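Long-range contacts in Sodium/calcium exchanger regulatory protein 1 (Loligo pealei, PDB 3PP6), which binds and may transport fatty acids such as palmitoleate, binds phosphoinositides, and when phosphorylated stimulates the sodium/calcium exchanger of the squid optic nerve: residues Trp8-Ser13 / Arg125-Val130; Ala1-Gly6 / Arg105-Gly110; Ser101-Glu106 / Met114-Asn119. The protein carries 1 engineered substitution. All coordinates share one frame; numbering follows the deposited sequence. Where two conformers were deposited one is given.

Contact 1 (Trp8-Ser13 / Arg125-Val130). Engineered in segment 125-130: Phe127 (natural residue Tyr). With PAM (palmitoleic acid), chain D.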
loop_
_atom_site.group_PDB
_atom_site.type_symbol
_atom_site.label_atom_id
_atom_site.label_comp_id
_atom_site.label_asym_id
_atom_site.label_seq_id
_atom_site.Cartn_x
_atom_site.Cartn_y
_atom_site.Cartn_z
ATOM N N TRP A 8 -7.122 9.546 -1.909
ATOM C CA TRP A 8 -7.619 8.948 -0.682
ATOM C C TRP A 8 -6.773 9.451 0.479
ATOM O O TRP A 8 -5.592 9.756 0.302
ATOM C CB TRP A 8 -7.473 7.426 -0.778
ATOM C CG TRP A 8 -8.160 6.773 -1.952
ATOM C CD1 TRP A 8 -7.613 6.470 -3.176
ATOM C CD2 TRP A 8 -9.509 6.306 -1.995
ATOM N NE1 TRP A 8 -8.552 5.852 -3.974
ATOM C CE2 TRP A 8 -9.723 5.738 -3.266
ATOM C CE3 TRP A 8 -10.565 6.315 -1.071
ATOM C CZ2 TRP A 8 -10.945 5.185 -3.638
ATOM C CZ3 TRP A 8 -11.774 5.777 -1.443
ATOM C CH2 TRP A 8 -11.956 5.215 -2.720
ATOM N N ILE A 9 -7.368 9.521 1.668
ATOM C CA ILE A 9 -6.641 9.965 2.852
ATOM C C ILE A 9 -6.961 9.006 4.004
ATOM O O ILE A 9 -8.063 8.458 4.084
ATOM C CB ILE A 9 -6.988 11.432 3.210
ATOM C CG1 ILE A 9 -6.121 11.928 4.376
ATOM C CG2 ILE A 9 -8.485 11.567 3.544
ATOM C CD1 ILE A 9 -6.334 13.395 4.708
ATOM N N LEU A 10 -5.982 8.757 4.861
ATOM C CA LEU A 10 -6.141 7.759 5.898
ATOM C C LEU A 10 -7.262 8.159 6.842
ATOM O O LEU A 10 -7.330 9.305 7.264
ATOM C CB LEU A 10 -4.843 7.599 6.689
ATOM C CG LEU A 10 -4.883 6.519 7.775
ATOM C CD1 LEU A 10 -4.910 5.109 7.165
ATOM C CD2 LEU A 10 -3.692 6.659 8.718
ATOM N N GLU A 11 -8.144 7.214 7.153
ATOM C CA GLU A 11 -9.241 7.485 8.077
ATOM C C GLU A 11 -9.104 6.641 9.338
ATOM O O GLU A 11 -9.380 7.112 10.445
ATOM C CB GLU A 11 -10.583 7.202 7.395
ATOM C CG GLU A 11 -11.782 7.230 8.349
ATOM C CD GLU A 11 -13.100 7.046 7.619
ATOM O OE1 GLU A 11 -13.519 5.883 7.434
ATOM O OE2 GLU A 11 -13.711 8.063 7.231
ATOM N N SER A 12 -8.690 5.391 9.172
ATOM C CA SER A 12 -8.474 4.522 10.327
ATOM C C SER A 12 -7.422 3.466 10.068
ATOM O O SER A 12 -7.201 3.031 8.931
ATOM C CB SER A 12 -9.776 3.843 10.785
ATOM O OG SER A 12 -10.218 2.913 9.819
ATOM N N SER A 13 -6.794 3.031 11.146
ATOM C CA SER A 13 -5.699 2.079 11.059
ATOM C C SER A 13 -5.711 1.140 12.264
ATOM O O SER A 13 -5.867 1.564 13.414
ATOM C CB SER A 13 -4.361 2.849 10.972
ATOM O OG SER A 13 -3.262 1.956 10.935
ATOM N N ARG A 125 -5.947 -0.674 7.023
ATOM C CA ARG A 125 -5.965 0.775 6.924
ATOM C C ARG A 125 -7.050 1.243 5.968
ATOM O O ARG A 125 -7.038 0.902 4.783
ATOM C CB ARG A 125 -4.577 1.299 6.522
ATOM C CG ARG A 125 -3.625 1.280 7.714
ATOM C CD ARG A 125 -2.170 1.249 7.320
ATOM N NE ARG A 125 -1.634 2.547 6.914
ATOM C CZ ARG A 125 -1.368 3.560 7.738
ATOM N NH1 ARG A 125 -1.642 3.481 9.040
ATOM N NH2 ARG A 125 -0.837 4.666 7.246
ATOM N N ILE A 126 -8.012 1.989 6.500
ATOM C CA ILE A 126 -9.167 2.435 5.705
ATOM C C ILE A 126 -9.013 3.890 5.337
ATOM O O ILE A 126 -8.730 4.728 6.189
ATOM C CB ILE A 126 -10.503 2.226 6.461
ATOM C CG1 ILE A 126 -10.696 0.745 6.790
ATOM C CG2 ILE A 126 -11.663 2.777 5.630
ATOM C CD1 ILE A 126 -11.788 0.465 7.816
ATOM N N PHE A 127 -9.202 4.183 4.049
ATOM C CA PHE A 127 -9.015 5.516 3.507
ATOM C C PHE A 127 -10.332 6.041 2.962
ATOM O O PHE A 127 -11.107 5.303 2.327
ATOM C CB PHE A 127 -8.040 5.473 2.316
ATOM C CG PHE A 127 -6.624 5.179 2.692
ATOM C CD1 PHE A 127 -6.237 3.896 3.049
ATOM C CD2 PHE A 127 -5.670 6.186 2.684
ATOM C CE1 PHE A 127 -4.918 3.610 3.395
ATOM C CE2 PHE A 127 -4.351 5.910 3.030
ATOM C CZ PHE A 127 -3.978 4.635 3.388
ATOM N N LYS A 128 -10.567 7.327 3.171
ATOM C CA LYS A 128 -11.726 7.967 2.574
ATOM C C LYS A 128 -11.346 8.823 1.381
ATOM O O LYS A 128 -10.262 9.431 1.337
ATOM C CB LYS A 128 -12.486 8.789 3.613
ATOM C CG LYS A 128 -11.872 10.130 3.971
ATOM C CD LYS A 128 -12.987 11.027 4.515
ATOM C CE LYS A 128 -12.487 12.373 4.984
ATOM N NZ LYS A 128 -11.631 13.096 4.000
ATOM N N ARG A 129 -12.249 8.876 0.410
ATOM C CA ARG A 129 -12.007 9.649 -0.801
ATOM C C ARG A 129 -11.827 11.137 -0.472
ATOM O O ARG A 129 -12.561 11.708 0.338
ATOM C CB ARG A 129 -13.154 9.427 -1.798
ATOM C CG ARG A 129 -12.741 9.572 -3.249
ATOM C CD ARG A 129 -13.902 9.309 -4.209
ATOM N NE ARG A 129 -14.130 7.883 -4.449
ATOM C CZ ARG A 129 -13.376 7.140 -5.255
ATOM N NH1 ARG A 129 -12.342 7.697 -5.868
ATOM N NH2 ARG A 129 -13.641 5.856 -5.434
ATOM N N VAL A 130 -10.826 11.758 -1.087
ATOM C CA VAL A 130 -10.584 13.198 -0.933
ATOM C C VAL A 130 -11.369 13.970 -1.998
ATOM O O VAL A 130 -11.505 13.508 -3.139
ATOM C CB VAL A 130 -9.077 13.534 -1.058
ATOM C CG1 VAL A 130 -8.850 15.028 -1.141
ATOM C CG2 VAL A 130 -8.288 12.950 0.105
HETATM C C1 PAM D . 0.048 3.378 3.324
HETATM O O1 PAM D . -0.035 3.927 4.438
HETATM O O2 PAM D . -0.511 3.834 2.306
HETATM C C2 PAM D . 0.863 2.116 3.200
HETATM C C3 PAM D . 2.247 2.299 3.818
HETATM C C4 PAM D . 3.117 1.093 3.479
HETATM C C5 PAM D . 4.606 1.371 3.631
HETATM C C6 PAM D . 5.170 0.735 4.893
HETATM C C7 PAM D . 5.467 1.822 5.914
HETATM C C8 PAM D . 6.954 1.950 6.192
HETATM C C9 PAM D . 7.151 3.132 7.117
HETATM C C10 PAM D . 7.594 4.317 6.686
HETATM C C11 PAM D . 7.935 4.558 5.232
HETATM C C12 PAM D . 7.954 6.055 4.929
HETATM C C13 PAM D . 6.570 6.663 5.156
HETATM C C14 PAM D . 6.100 7.463 3.944
HETATM C C15 PAM D . 6.262 6.663 2.655
HETATM C C16 PAM D . 5.265 5.529 2.553
#
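The beta-barrel of the fatty-acid-binding proteins is closed here, where residues 8-13 of the first strand, 6-13, pair antiparallel with 125-129 of the last, 121-129, and a classic beta bulge interrupts the pairing. Ile126 O accepts two bonds at the bulge, from Glu11 N at 2.7 Å and from Ser12 N at 3.1 Å, both in the carbonyl plane. Before it, Ile9 and Lys128 exchange a reciprocal pair of backbone bonds.

The Arg125 chain bends at chi3 (79°), which sets the NE/NH2 edge of its guanidinium toward the carboxylate of palmitoleic acid. Arg125 NH2 gives PAM O1 a bond of 3.0 Å, and Arg125 NE adds a longer one of 3.3 Å. From another edge, Arg125 NH1 donates a hydrogen bond to Ser13 OG (2.9 Å), while Leu10 CD1 lies over one face. That methyl also makes a CH-pi contact with the engineered Phe127 ring, 4.2 Å from its centroid and 20° off the normal. With a leucine in place of Arg125, the ligand carboxylate would probably be left without its charged mate.

At the far end, Arg129 NH2 approaches Trp8 CH2 to 3.3 Å, the guanidinium plane turned 49° from the indole; that nitrogen is bonded to Asp3 O. Strand 39-45 flanks 6-13, strand 111-118 flanks 121-129, and Phe16 makes a cation-pi contact with Arg125.

Contact 2 (Ala1-Gly6 / Arg105-Gly110)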
loop_
_atom_site.group_PDB
_atom_site.type_symbol
_atom_site.label_atom_id
_atom_site.label_comp_id
_atom_site.label_asym_id
_atom_site.label_seq_id
_atom_site.Cartn_x
_atom_site.Cartn_y
_atom_site.Cartn_z
ATOM N N ALA A 1 -11.634 -3.535 -10.155
ATOM C CA ALA A 1 -10.923 -2.676 -9.220
ATOM C C ALA A 1 -10.816 -1.237 -9.711
ATOM O O ALA A 1 -10.040 -0.453 -9.166
ATOM C CB ALA A 1 -9.535 -3.234 -8.955
ATOM N N ALA A 2 -11.583 -0.894 -10.739
ATOM C CA ALA A 2 -11.466 0.424 -11.377
ATOM C C ALA A 2 -11.766 1.599 -10.435
ATOM O O ALA A 2 -11.251 2.710 -10.613
ATOM C CB ALA A 2 -12.359 0.486 -12.613
ATOM N N ASP A 3 -12.601 1.352 -9.433
ATOM C CA ASP A 3 -13.029 2.409 -8.540
ATOM C C ASP A 3 -11.936 2.833 -7.565
ATOM O O ASP A 3 -12.091 3.819 -6.858
ATOM C CB ASP A 3 -14.299 2.014 -7.770
ATOM C CG ASP A 3 -14.367 0.525 -7.466
ATOM O OD1 ASP A 3 -13.459 -0.233 -7.895
ATOM O OD2 ASP A 3 -15.347 0.108 -6.804
ATOM N N LEU A 4 -10.829 2.092 -7.543
ATOM C CA LEU A 4 -9.677 2.478 -6.727
ATOM C C LEU A 4 -9.045 3.793 -7.201
ATOM O O LEU A 4 -8.291 4.425 -6.461
ATOM C CB LEU A 4 -8.640 1.358 -6.699
ATOM C CG LEU A 4 -9.047 0.157 -5.833
ATOM C CD1 LEU A 4 -8.081 -0.990 -6.043
ATOM C CD2 LEU A 4 -9.081 0.567 -4.366
ATOM N N ALA A 5 -9.356 4.217 -8.431
ATOM C CA ALA A 5 -8.797 5.464 -8.953
ATOM C C ALA A 5 -9.277 6.717 -8.220
ATOM O O ALA A 5 -10.455 6.834 -7.853
ATOM C CB ALA A 5 -9.045 5.597 -10.470
ATOM N N GLY A 6 -8.360 7.662 -8.024
ATOM C CA GLY A 6 -8.664 8.895 -7.320
ATOM C C GLY A 6 -7.703 9.156 -6.170
ATOM O O GLY A 6 -6.628 8.554 -6.081
ATOM N N ARG A 105 -5.911 -3.706 -1.956
ATOM C CA ARG A 105 -6.726 -2.514 -1.901
ATOM C C ARG A 105 -8.068 -2.868 -2.550
ATOM O O ARG A 105 -8.100 -3.483 -3.618
ATOM C CB ARG A 105 -6.034 -1.349 -2.636
ATOM C CG ARG A 105 -4.722 -0.815 -1.984
ATOM C CD ARG A 105 -4.112 0.279 -2.881
ATOM N NE ARG A 105 -2.907 0.929 -2.371
ATOM C CZ ARG A 105 -1.683 0.405 -2.417
ATOM N NH1 ARG A 105 -1.483 -0.817 -2.911
ATOM N NH2 ARG A 105 -0.661 1.109 -1.946
ATOM N N GLU A 106 -9.167 -2.519 -1.891
ATOM C CA GLU A 106 -10.505 -2.807 -2.423
ATOM C C GLU A 106 -11.471 -1.728 -1.958
ATOM O O GLU A 106 -11.481 -1.392 -0.781
ATOM C CB GLU A 106 -10.999 -4.183 -1.951
ATOM C CG GLU A 106 -12.401 -4.537 -2.467
ATOM C CD GLU A 106 -12.867 -5.932 -2.064
ATOM O OE1 GLU A 106 -13.988 -6.320 -2.464
ATOM O OE2 GLU A 106 -12.120 -6.641 -1.353
ATOM N N VAL A 107 -12.279 -1.171 -2.858
ATOM C CA VAL A 107 -13.268 -0.201 -2.394
ATOM C C VAL A 107 -14.482 -0.937 -1.800
ATOM O O VAL A 107 -15.088 -1.786 -2.451
ATOM C CB VAL A 107 -13.691 0.841 -3.467
ATOM C CG1 VAL A 107 -14.700 1.828 -2.883
ATOM C CG2 VAL A 107 -12.491 1.627 -3.968
ATOM N N LYS A 108 -14.800 -0.619 -0.548
ATOM C CA LYS A 108 -16.002 -1.111 0.110
ATOM C C LYS A 108 -16.779 0.073 0.669
ATOM O O LYS A 108 -16.247 0.823 1.484
ATOM C CB LYS A 108 -15.655 -2.050 1.272
ATOM C CG LYS A 108 -14.853 -3.291 0.910
ATOM C CD LYS A 108 -15.002 -4.359 1.999
ATOM C CE LYS A 108 -13.907 -5.417 1.916
ATOM N NZ LYS A 108 -14.324 -6.722 2.516
ATOM N N ASP A 109 -18.030 0.235 0.234
ATOM C CA ASP A 109 -18.902 1.280 0.770
ATOM C C ASP A 109 -18.266 2.659 0.598
ATOM O O ASP A 109 -18.299 3.487 1.506
ATOM C CB ASP A 109 -19.212 0.993 2.249
ATOM C CG ASP A 109 -20.423 1.755 2.764
ATOM O OD1 ASP A 109 -21.266 2.184 1.946
ATOM O OD2 ASP A 109 -20.540 1.914 3.998
ATOM N N GLY A 110 -17.661 2.878 -0.568
ATOM C CA GLY A 110 -17.052 4.150 -0.903
ATOM C C GLY A 110 -15.739 4.455 -0.201
ATOM O O GLY A 110 -15.217 5.549 -0.351
HETATM O O HOH W 1 -16.051 -1.933 -5.510
#
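Asp3 is the first residue of Ala1-Gly6 to pack on Val107, near the end of strand 101-108. It stands in a short 3-10 turn, within which Leu4 N bonds back to Ala1 O. The Asp3 carboxylate slants across the valine, with Asp3 OD2 3.8 Å from Val107 CB, and one water joins the two residues. This water donates to Asp3 OD2 at 2.5 Å and, more loosely, to Val107 O at 3.2 Å, so a solvent molecule bridges where no direct hydrogen bond forms between the segments. The backbone takes part as well: Asp3 O lies 3.6 Å from Val107 CG2.

Leu4 comes next, and it carries the apolar half of the contact. Its CG stands anti to the carbonyl carbon (chi1 -74°), which lets the two methyls reach different parts of the strand. Leu4 CD2 slides past Val107 CG2 at 3.6 Å, the side chains running in opposite directions, while Leu4 CD1 rests against Arg105 O at 3.5 Å. Both methyls lie 4.0 Å from Arg105 CB, at the root of a side chain whose charged end leads away to Gln40 and Gln93. Met112, Met91 and Trp49 also touch Leu4.

The chemistry is mixed: a buried leucine packs on strand 101-108 by apolar contact, while an exposed carboxylate is joined to the same strand through water.

Contact 3 (Ser101-Glu106 / Met114-Asn119)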
loop_
_atom_site.group_PDB
_atom_site.type_symbol
_atom_site.label_atom_id
_atom_site.label_comp_id
_atom_site.label_asym_id
_atom_site.label_seq_id
_atom_site.Cartn_x
_atom_site.Cartn_y
_atom_site.Cartn_z
ATOM N N SER A 101 5.260 -9.792 1.669
ATOM C CA SER A 101 4.029 -9.131 2.131
ATOM C C SER A 101 2.987 -9.249 1.046
ATOM O O SER A 101 3.323 -9.413 -0.130
ATOM C CB SER A 101 4.271 -7.628 2.395
ATOM O OG SER A 101 5.013 -7.418 3.575
ATOM N N ILE A 102 1.717 -9.134 1.424
ATOM C CA ILE A 102 0.650 -9.045 0.445
ATOM C C ILE A 102 -0.159 -7.832 0.855
ATOM O O ILE A 102 -0.658 -7.767 1.995
ATOM C CB ILE A 102 -0.240 -10.315 0.438
ATOM C CG1 ILE A 102 0.560 -11.543 -0.007
ATOM C CG2 ILE A 102 -1.438 -10.124 -0.477
ATOM C CD1 ILE A 102 -0.210 -12.862 0.116
ATOM N N LEU A 103 -0.241 -6.858 -0.042
ATOM C CA LEU A 103 -1.044 -5.662 0.186
ATOM C C LEU A 103 -2.215 -5.657 -0.781
ATOM O O LEU A 103 -2.016 -5.712 -1.989
ATOM C CB LEU A 103 -0.210 -4.399 -0.050
ATOM C CG LEU A 103 0.747 -3.826 1.003
ATOM C CD1 LEU A 103 1.448 -4.897 1.801
ATOM C CD2 LEU A 103 1.767 -2.900 0.330
ATOM N N SER A 104 -3.431 -5.565 -0.252
ATOM C CA SER A 104 -4.618 -5.533 -1.090
ATOM C C SER A 104 -5.323 -4.216 -0.883
ATOM O O SER A 104 -5.328 -3.675 0.226
ATOM C CB SER A 104 -5.577 -6.652 -0.711
ATOM O OG SER A 104 -5.939 -6.559 0.656
ATOM N N ARG A 105 -5.911 -3.706 -1.956
ATOM C CA ARG A 105 -6.726 -2.514 -1.901
ATOM C C ARG A 105 -8.068 -2.868 -2.550
ATOM O O ARG A 105 -8.100 -3.483 -3.618
ATOM C CB ARG A 105 -6.034 -1.349 -2.636
ATOM C CG ARG A 105 -4.722 -0.815 -1.984
ATOM C CD ARG A 105 -4.112 0.279 -2.881
ATOM N NE ARG A 105 -2.907 0.929 -2.371
ATOM C CZ ARG A 105 -1.683 0.405 -2.417
ATOM N NH1 ARG A 105 -1.483 -0.817 -2.911
ATOM N NH2 ARG A 105 -0.661 1.109 -1.946
ATOM N N GLU A 106 -9.167 -2.519 -1.891
ATOM C CA GLU A 106 -10.505 -2.807 -2.423
ATOM C C GLU A 106 -11.471 -1.728 -1.958
ATOM O O GLU A 106 -11.481 -1.392 -0.781
ATOM C CB GLU A 106 -10.999 -4.183 -1.951
ATOM C CG GLU A 106 -12.401 -4.537 -2.467
ATOM C CD GLU A 106 -12.867 -5.932 -2.064
ATOM O OE1 GLU A 106 -13.988 -6.320 -2.464
ATOM O OE2 GLU A 106 -12.120 -6.641 -1.353
ATOM N N MET A 114 -7.427 -0.965 2.719
ATOM C CA MET A 114 -6.115 -1.529 2.455
ATOM C C MET A 114 -5.725 -2.506 3.568
ATOM O O MET A 114 -5.762 -2.179 4.760
ATOM C CB MET A 114 -5.077 -0.435 2.305
ATOM C CG MET A 114 -3.688 -0.975 2.008
ATOM S SD MET A 114 -2.516 0.372 1.956
ATOM C CE MET A 114 -1.090 -0.474 1.260
ATOM N N ILE A 115 -5.370 -3.714 3.159
ATOM C CA ILE A 115 -5.023 -4.767 4.080
ATOM C C ILE A 115 -3.582 -5.161 3.804
ATOM O O ILE A 115 -3.229 -5.490 2.675
ATOM C CB ILE A 115 -5.929 -5.980 3.888
ATOM C CG1 ILE A 115 -7.380 -5.594 4.208
ATOM C CG2 ILE A 115 -5.449 -7.125 4.762
ATOM C CD1 ILE A 115 -8.390 -6.615 3.746
ATOM N N LEU A 116 -2.754 -5.107 4.841
ATOM C CA LEU A 116 -1.333 -5.361 4.696
ATOM C C LEU A 116 -1.062 -6.590 5.522
ATOM O O LEU A 116 -1.374 -6.631 6.724
ATOM C CB LEU A 116 -0.497 -4.179 5.201
ATOM C CG LEU A 116 -0.707 -2.826 4.502
ATOM C CD1 LEU A 116 -1.913 -2.074 5.051
ATOM C CD2 LEU A 116 0.548 -1.954 4.617
ATOM N N LYS A 117 -0.533 -7.614 4.875
ATOM C CA LYS A 117 -0.316 -8.883 5.558
ATOM C C LYS A 117 1.148 -9.241 5.492
ATOM O O LYS A 117 1.769 -9.118 4.433
ATOM C CB LYS A 117 -1.150 -9.990 4.883
ATOM C CG LYS A 117 -2.655 -9.814 5.008
ATOM C CD LYS A 117 -3.386 -11.158 4.804
ATOM C CE LYS A 117 -2.988 -11.847 3.509
ATOM N NZ LYS A 117 -3.786 -13.097 3.278
ATOM N N VAL A 118 1.697 -9.670 6.624
ATOM C CA VAL A 118 3.051 -10.187 6.676
ATOM C C VAL A 118 3.040 -11.230 7.785
ATOM O O VAL A 118 2.359 -11.046 8.796
ATOM C CB VAL A 118 4.069 -9.062 6.965
ATOM C CG1 VAL A 118 3.754 -8.395 8.297
ATOM C CG2 VAL A 118 5.485 -9.617 6.969
ATOM N N ASN A 119 3.759 -12.329 7.593
ATOM C CA ASN A 119 3.647 -13.470 8.500
ATOM C C ASN A 119 2.177 -13.745 8.864
ATOM O O ASN A 119 1.365 -13.981 7.993
ATOM C CB ASN A 119 4.501 -13.245 9.741
ATOM C CG ASN A 119 5.969 -12.983 9.397
ATOM O OD1 ASN A 119 6.515 -13.582 8.476
ATOM N ND2 ASN A 119 6.600 -12.075 10.131
#
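Met114 CG stands anti to the backbone N (chi1 -179°) and the chain stays extended beyond it, carrying the terminal methyl to the neighbouring strand. There Met114 CE lies over one face of the Arg105 guanidinium, 3.6 Å from Arg105 NH2, offset toward the rim of the group, whose NE is hydrogen-bonded to Gln40; the two side chains run alongside each other. Met114 CE also touches Leu103 CG at 3.8 Å. Beside that methyl, Leu103 CG meets Leu116 CG at 3.9 Å.

These residues line the inward side of a beta hairpin, strands 101-108 and 111-118, neighbours in the barrel wall; Met114 belongs to the palmitoleic acid pocket and touches the ligand. Backbone bonds in reciprocal pairs hold Ile102 to Lys117 and Ser104 to Ile115, the segments running antiparallel, their N-to-C directions 170° apart.

The opposite face carries Ile102, Ser104, Ile115 and Lys117. Ser104 OG, between its backbone N and carbonyl carbon (chi1 57°), presses on the branch of its partner, 3.3 Å from Ile115 CB. At the open end of the hairpin Ser101 OG sits 3.9 Å from Val118 CB and bonds to Tyr19 OH of helix 17-22, which also packs on Leu103, Leu116 and Val118.

From the N terminus the chain first enters the 3-10 turn of contact 2, whose partner lies some hundred residues on in strand 101-108. Strand 6-13 follows and begins contact 1 before that loop has closed, so contacts 1 and 2 cross. Contact 3 starts on strand 101-108, sharing Arg105 and Glu106 with contact 2, and closes a short hairpin that lies wholly within the long loop of contact 1. That loop ends on strand 121-129, joining the two ends of the chain. Arg129 also ties contact 1 to contact 2 through Ala5 O, while Arg125 N and Met114 O bond strand 121-129 to the hairpin of contact 3.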